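Local coordinates for protein hypothetical methylmalonyl-CoA decarboxylase alpha subunit (Sulfolobus tokodaii, PDB 1X0U) that belongs to the carboxyl transferase family, is built from crotonase-like domains and assembles as a hexamer, its precise role remaining hypothetical, at residues P288-M291 and R292-I295; D273-G276 and V277-I280. One frame throughout, in Å; residues are numbered along the deposited sequence.

Contact 1 (P288-M291 and R292-I295); sequences PYNM and REII
Asn290 O accepts from Glu293 N at 3.0 Å, and Met291 O accepts from Ile295 N at 3.2 Å, as a loop turns into helix 291-298. Met291 O also takes a weak bond from Ile294 N. Asn290 is the N-cap. Its CG is anti to the backbone N (chi1 -170°), which turns OD1 toward the backbone of Arg292, where it accepts a weak capping bond of 3.2 Å from Arg292 N. A water joins the same OD1 to the end of Arg292: it is 2.8 Å from Asn290 OD1 and accepts from Arg292 NH1 at 2.7 Å. Arg292 NE forms a salt bridge with Glu306. On the buried side, the Met291 chain bends at chi2 and chi3 and brings its methyl against Ile294 and Ile295. There Met291 CE presses on Ile294 CB at 3.3 Å, a tight fit, and also meets Ile295 CG2 at 3.8 Å. Ile294 CD1 approaches Tyr289 CE2 obliquely, also at 3.8 Å. Tyr289 OH is hydrogen-bonded to Asp368. Leu366 and Val406 lie against this apolar side. The arrangement is an asparagine N-cap on a helix that packs against the sheet holding strands 363-369 and 401-406, within the crotonase-like fold.

Contact 2 (D273-G276 and V277-I280); sequences DATG and VEQI
Gln279 N donates to Gly276 O across the first turn of the short, weakly bonded helix 277-280. The modelled separation of 2.5 Å is shorter than usual, so its exact length is doubtful. Two weak bonds support the turn. Val277 N reaches Thr275 O at 3.3 Å, and Gly276 N donates weakly to Glu278 OE1, also at 3.3 Å. With Gly276 at phi 95° and psi -80°, residues 275-277 form a classic gamma turn, a conformation that suits a residue with no CB. Glu278 folds back to reach the N-H of Gly276: its CG sits between the backbone N and the carbonyl carbon (chi1 78°), and the chain bends again at chi2. The same OE1 of Glu278 lies 3.7 Å from Thr275 CG2. Asp273 OD1 meets Val277 CB loosely at 4.1 Å. Val277 turns to Trp430 and Pro491, and Pro491 also touches Glu278. Val8 and Glu9 of a second subunit pack on Glu278 and Gln279 respectively. Held by few and mostly weak bonds, this surface turn depends on glycine geometry. The Gly276 N-H may slightly stabilise the carboxylate of Glu278, if at all, since the bond is weak.

Overall arrangement
Contact 2 precedes contact 1 in the chain, and their centres are about 12 Å apart. Ile280, the last residue of contact 2, joins them. Its CD1 lies 3.5 Å from Glu293 CG, and the same Ile280 CD1 is 3.8 Å from Ile294 CG1. Its other branch, CG2, meets Tyr289 CD2 at 3.7 Å. The short helix 277-280 thus leans on the start of helix 291-298, the next helix in sequence. Contact 1 is the more buried and sits about 21 Å from the centre of the chain. Contact 2 lies farther out, about 30 Å from that centre, where it also touches a second subunit.

Contact 1 (P288-M291 and R292-I295)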
loop_
_atom_site.group_PDB
_atom_site.type_symbol
_atom_site.label_atom_id
_atom_site.label_comp_id
_atom_site.label_asym_id
_atom_site.label_seq_id
_atom_site.Cartn_x
_atom_site.Cartn_y
_atom_site.Cartn_z
ATOM N N PRO A 288 -11.613 -48.680 17.739
ATOM C CA PRO A 288 -10.669 -48.146 16.753
ATOM C C PRO A 288 -10.773 -48.764 15.366
ATOM O O PRO A 288 -11.329 -49.841 15.183
ATOM C CB PRO A 288 -9.321 -48.426 17.403
ATOM C CG PRO A 288 -9.560 -49.770 18.019
ATOM C CD PRO A 288 -10.918 -49.575 18.683
ATOM N N TYR A 289 -10.239 -48.055 14.383
ATOM C CA TYR A 289 -10.233 -48.526 13.003
ATOM C C TYR A 289 -9.076 -47.813 12.343
ATOM O O TYR A 289 -8.367 -47.063 13.001
ATOM C CB TYR A 289 -11.539 -48.173 12.280
ATOM C CG TYR A 289 -11.863 -46.703 12.328
ATOM C CD1 TYR A 289 -12.578 -46.165 13.398
ATOM C CD2 TYR A 289 -11.419 -45.836 11.325
ATOM C CE1 TYR A 289 -12.847 -44.801 13.474
ATOM C CE2 TYR A 289 -11.680 -44.467 11.393
ATOM C CZ TYR A 289 -12.392 -43.956 12.470
ATOM O OH TYR A 289 -12.630 -42.596 12.561
ATOM N N ASN A 290 -8.898 -48.022 11.044
ATOM C CA ASN A 290 -7.792 -47.402 10.330
ATOM C C ASN A 290 -8.169 -46.102 9.619
ATOM O O ASN A 290 -8.702 -46.134 8.507
ATOM C CB ASN A 290 -7.219 -48.396 9.314
ATOM C CG ASN A 290 -5.923 -47.920 8.709
ATOM O OD1 ASN A 290 -5.318 -46.962 9.190
ATOM N ND2 ASN A 290 -5.478 -48.593 7.660
ATOM N N MET A 291 -7.882 -44.967 10.256
ATOM C CA MET A 291 -8.189 -43.656 9.673
ATOM C C MET A 291 -7.409 -43.433 8.378
ATOM O O MET A 291 -7.876 -42.743 7.462
ATOM C CB MET A 291 -7.870 -42.534 10.676
ATOM C CG MET A 291 -8.057 -41.100 10.141
ATOM S SD MET A 291 -9.761 -40.647 9.668
ATOM C CE MET A 291 -9.572 -40.407 7.930
ATOM N N ARG A 292 -6.226 -44.032 8.294
ATOM C CA ARG A 292 -5.404 -43.882 7.100
ATOM C C ARG A 292 -6.094 -44.508 5.899
ATOM O O ARG A 292 -5.858 -44.112 4.763
ATOM C CB ARG A 292 -4.037 -44.549 7.283
ATOM C CG ARG A 292 -3.152 -43.911 8.328
ATOM C CD ARG A 292 -1.703 -44.387 8.175
ATOM N NE ARG A 292 -0.819 -43.688 9.101
ATOM C CZ ARG A 292 -0.789 -43.914 10.408
ATOM N NH1 ARG A 292 -1.588 -44.831 10.938
ATOM N NH2 ARG A 292 0.021 -43.208 11.186
ATOM N N GLU A 293 -6.943 -45.497 6.148
ATOM C CA GLU A 293 -7.630 -46.161 5.056
ATOM C C GLU A 293 -8.646 -45.223 4.452
ATOM O O GLU A 293 -8.909 -45.262 3.252
ATOM C CB GLU A 293 -8.307 -47.451 5.536
ATOM C CG GLU A 293 -8.989 -48.206 4.416
ATOM C CD GLU A 293 -8.043 -48.510 3.272
ATOM O OE1 GLU A 293 -8.498 -48.494 2.109
ATOM O OE2 GLU A 293 -6.845 -48.774 3.531
ATOM N N ILE A 294 -9.212 -44.362 5.285
ATOM C CA ILE A 294 -10.178 -43.395 4.803
ATOM C C ILE A 294 -9.463 -42.354 3.947
ATOM O O ILE A 294 -9.976 -41.953 2.898
ATOM C CB ILE A 294 -10.912 -42.706 5.971
ATOM C CG1 ILE A 294 -11.699 -43.750 6.772
ATOM C CG2 ILE A 294 -11.840 -41.633 5.433
ATOM C CD1 ILE A 294 -12.490 -43.179 7.945
ATOM N N ILE A 295 -8.272 -41.922 4.369
ATOM C CA ILE A 295 -7.561 -40.936 3.564
ATOM C C ILE A 295 -7.184 -41.535 2.204
ATOM O O ILE A 295 -7.436 -40.912 1.176
ATOM C CB ILE A 295 -6.262 -40.369 4.259
ATOM C CG1 ILE A 295 -5.200 -41.451 4.374
ATOM C CG2 ILE A 295 -6.575 -39.829 5.655
ATOM C CD1 ILE A 295 -3.946 -40.998 5.125
HETATM O O HOH W 1 -2.842 -47.200 10.407
#

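Contact 2 (D273-G276 and V277-I280)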
loop_
_atom_site.group_PDB
_atom_site.type_symbol
_atom_site.label_atom_id
_atom_site.label_comp_id
_atom_site.label_asym_id
_atom_site.label_seq_id
_atom_site.Cartn_x
_atom_site.Cartn_y
_atom_site.Cartn_z
ATOM N N ASP A 273 -16.305 -42.712 -4.966
ATOM C CA ASP A 273 -16.732 -44.098 -5.020
ATOM C C ASP A 273 -18.224 -44.318 -4.786
ATOM O O ASP A 273 -19.076 -43.593 -5.299
ATOM C CB ASP A 273 -15.914 -44.961 -4.028
ATOM C CG ASP A 273 -15.349 -44.163 -2.830
ATOM O OD1 ASP A 273 -15.113 -44.799 -1.774
ATOM O OD2 ASP A 273 -15.120 -42.932 -2.938
ATOM N N ALA A 274 -18.520 -45.362 -4.025
ATOM C CA ALA A 274 -19.886 -45.731 -3.680
ATOM C C ALA A 274 -19.827 -46.701 -2.500
ATOM O O ALA A 274 -20.700 -46.709 -1.626
ATOM C CB ALA A 274 -20.580 -46.380 -4.881
ATOM N N THR A 275 -18.776 -47.507 -2.473
ATOM C CA THR A 275 -18.606 -48.472 -1.404
ATOM C C THR A 275 -17.232 -48.448 -0.742
ATOM O O THR A 275 -16.282 -47.784 -1.196
ATOM C CB THR A 275 -18.876 -49.924 -1.893
ATOM O OG1 THR A 275 -19.034 -49.932 -3.317
ATOM C CG2 THR A 275 -20.128 -50.497 -1.213
ATOM N N GLY A 276 -17.153 -49.200 0.345
ATOM C CA GLY A 276 -15.924 -49.294 1.081
ATOM C C GLY A 276 -15.885 -48.313 2.223
ATOM O O GLY A 276 -16.157 -48.678 3.362
ATOM N N VAL A 277 -15.580 -47.063 1.909
ATOM C CA VAL A 277 -15.440 -46.045 2.932
ATOM C C VAL A 277 -16.399 -46.142 4.108
ATOM O O VAL A 277 -15.954 -46.103 5.249
ATOM C CB VAL A 277 -15.490 -44.616 2.330
ATOM C CG1 VAL A 277 -16.927 -44.148 2.141
ATOM C CG2 VAL A 277 -14.725 -43.673 3.224
ATOM N N GLU A 278 -17.697 -46.298 3.855
ATOM C CA GLU A 278 -18.660 -46.362 4.954
ATOM C C GLU A 278 -18.578 -47.655 5.760
ATOM O O GLU A 278 -19.176 -47.762 6.830
ATOM C CB GLU A 278 -20.094 -46.184 4.440
ATOM C CG GLU A 278 -20.689 -47.426 3.787
ATOM C CD GLU A 278 -20.039 -47.747 2.469
ATOM O OE1 GLU A 278 -19.988 -48.941 2.107
ATOM O OE2 GLU A 278 -19.587 -46.804 1.787
ATOM N N GLN A 279 -17.842 -48.635 5.248
ATOM C CA GLN A 279 -17.700 -49.912 5.932
ATOM C C GLN A 279 -16.627 -49.899 7.014
ATOM O O GLN A 279 -16.627 -50.744 7.895
ATOM C CB GLN A 279 -17.385 -51.018 4.917
ATOM C CG GLN A 279 -18.450 -51.169 3.849
ATOM C CD GLN A 279 -19.835 -51.351 4.448
ATOM O OE1 GLN A 279 -20.845 -51.117 3.786
ATOM N NE2 GLN A 279 -19.886 -51.777 5.705
ATOM N N ILE A 280 -15.721 -48.932 6.946
ATOM C CA ILE A 280 -14.624 -48.830 7.903
ATOM C C ILE A 280 -15.017 -48.421 9.321
ATOM O O ILE A 280 -14.563 -49.021 10.292
ATOM C CB ILE A 280 -13.567 -47.830 7.397
ATOM C CG1 ILE A 280 -13.094 -48.250 6.001
ATOM C CG2 ILE A 280 -12.388 -47.777 8.363
ATOM C CD1 ILE A 280 -12.217 -47.226 5.301
#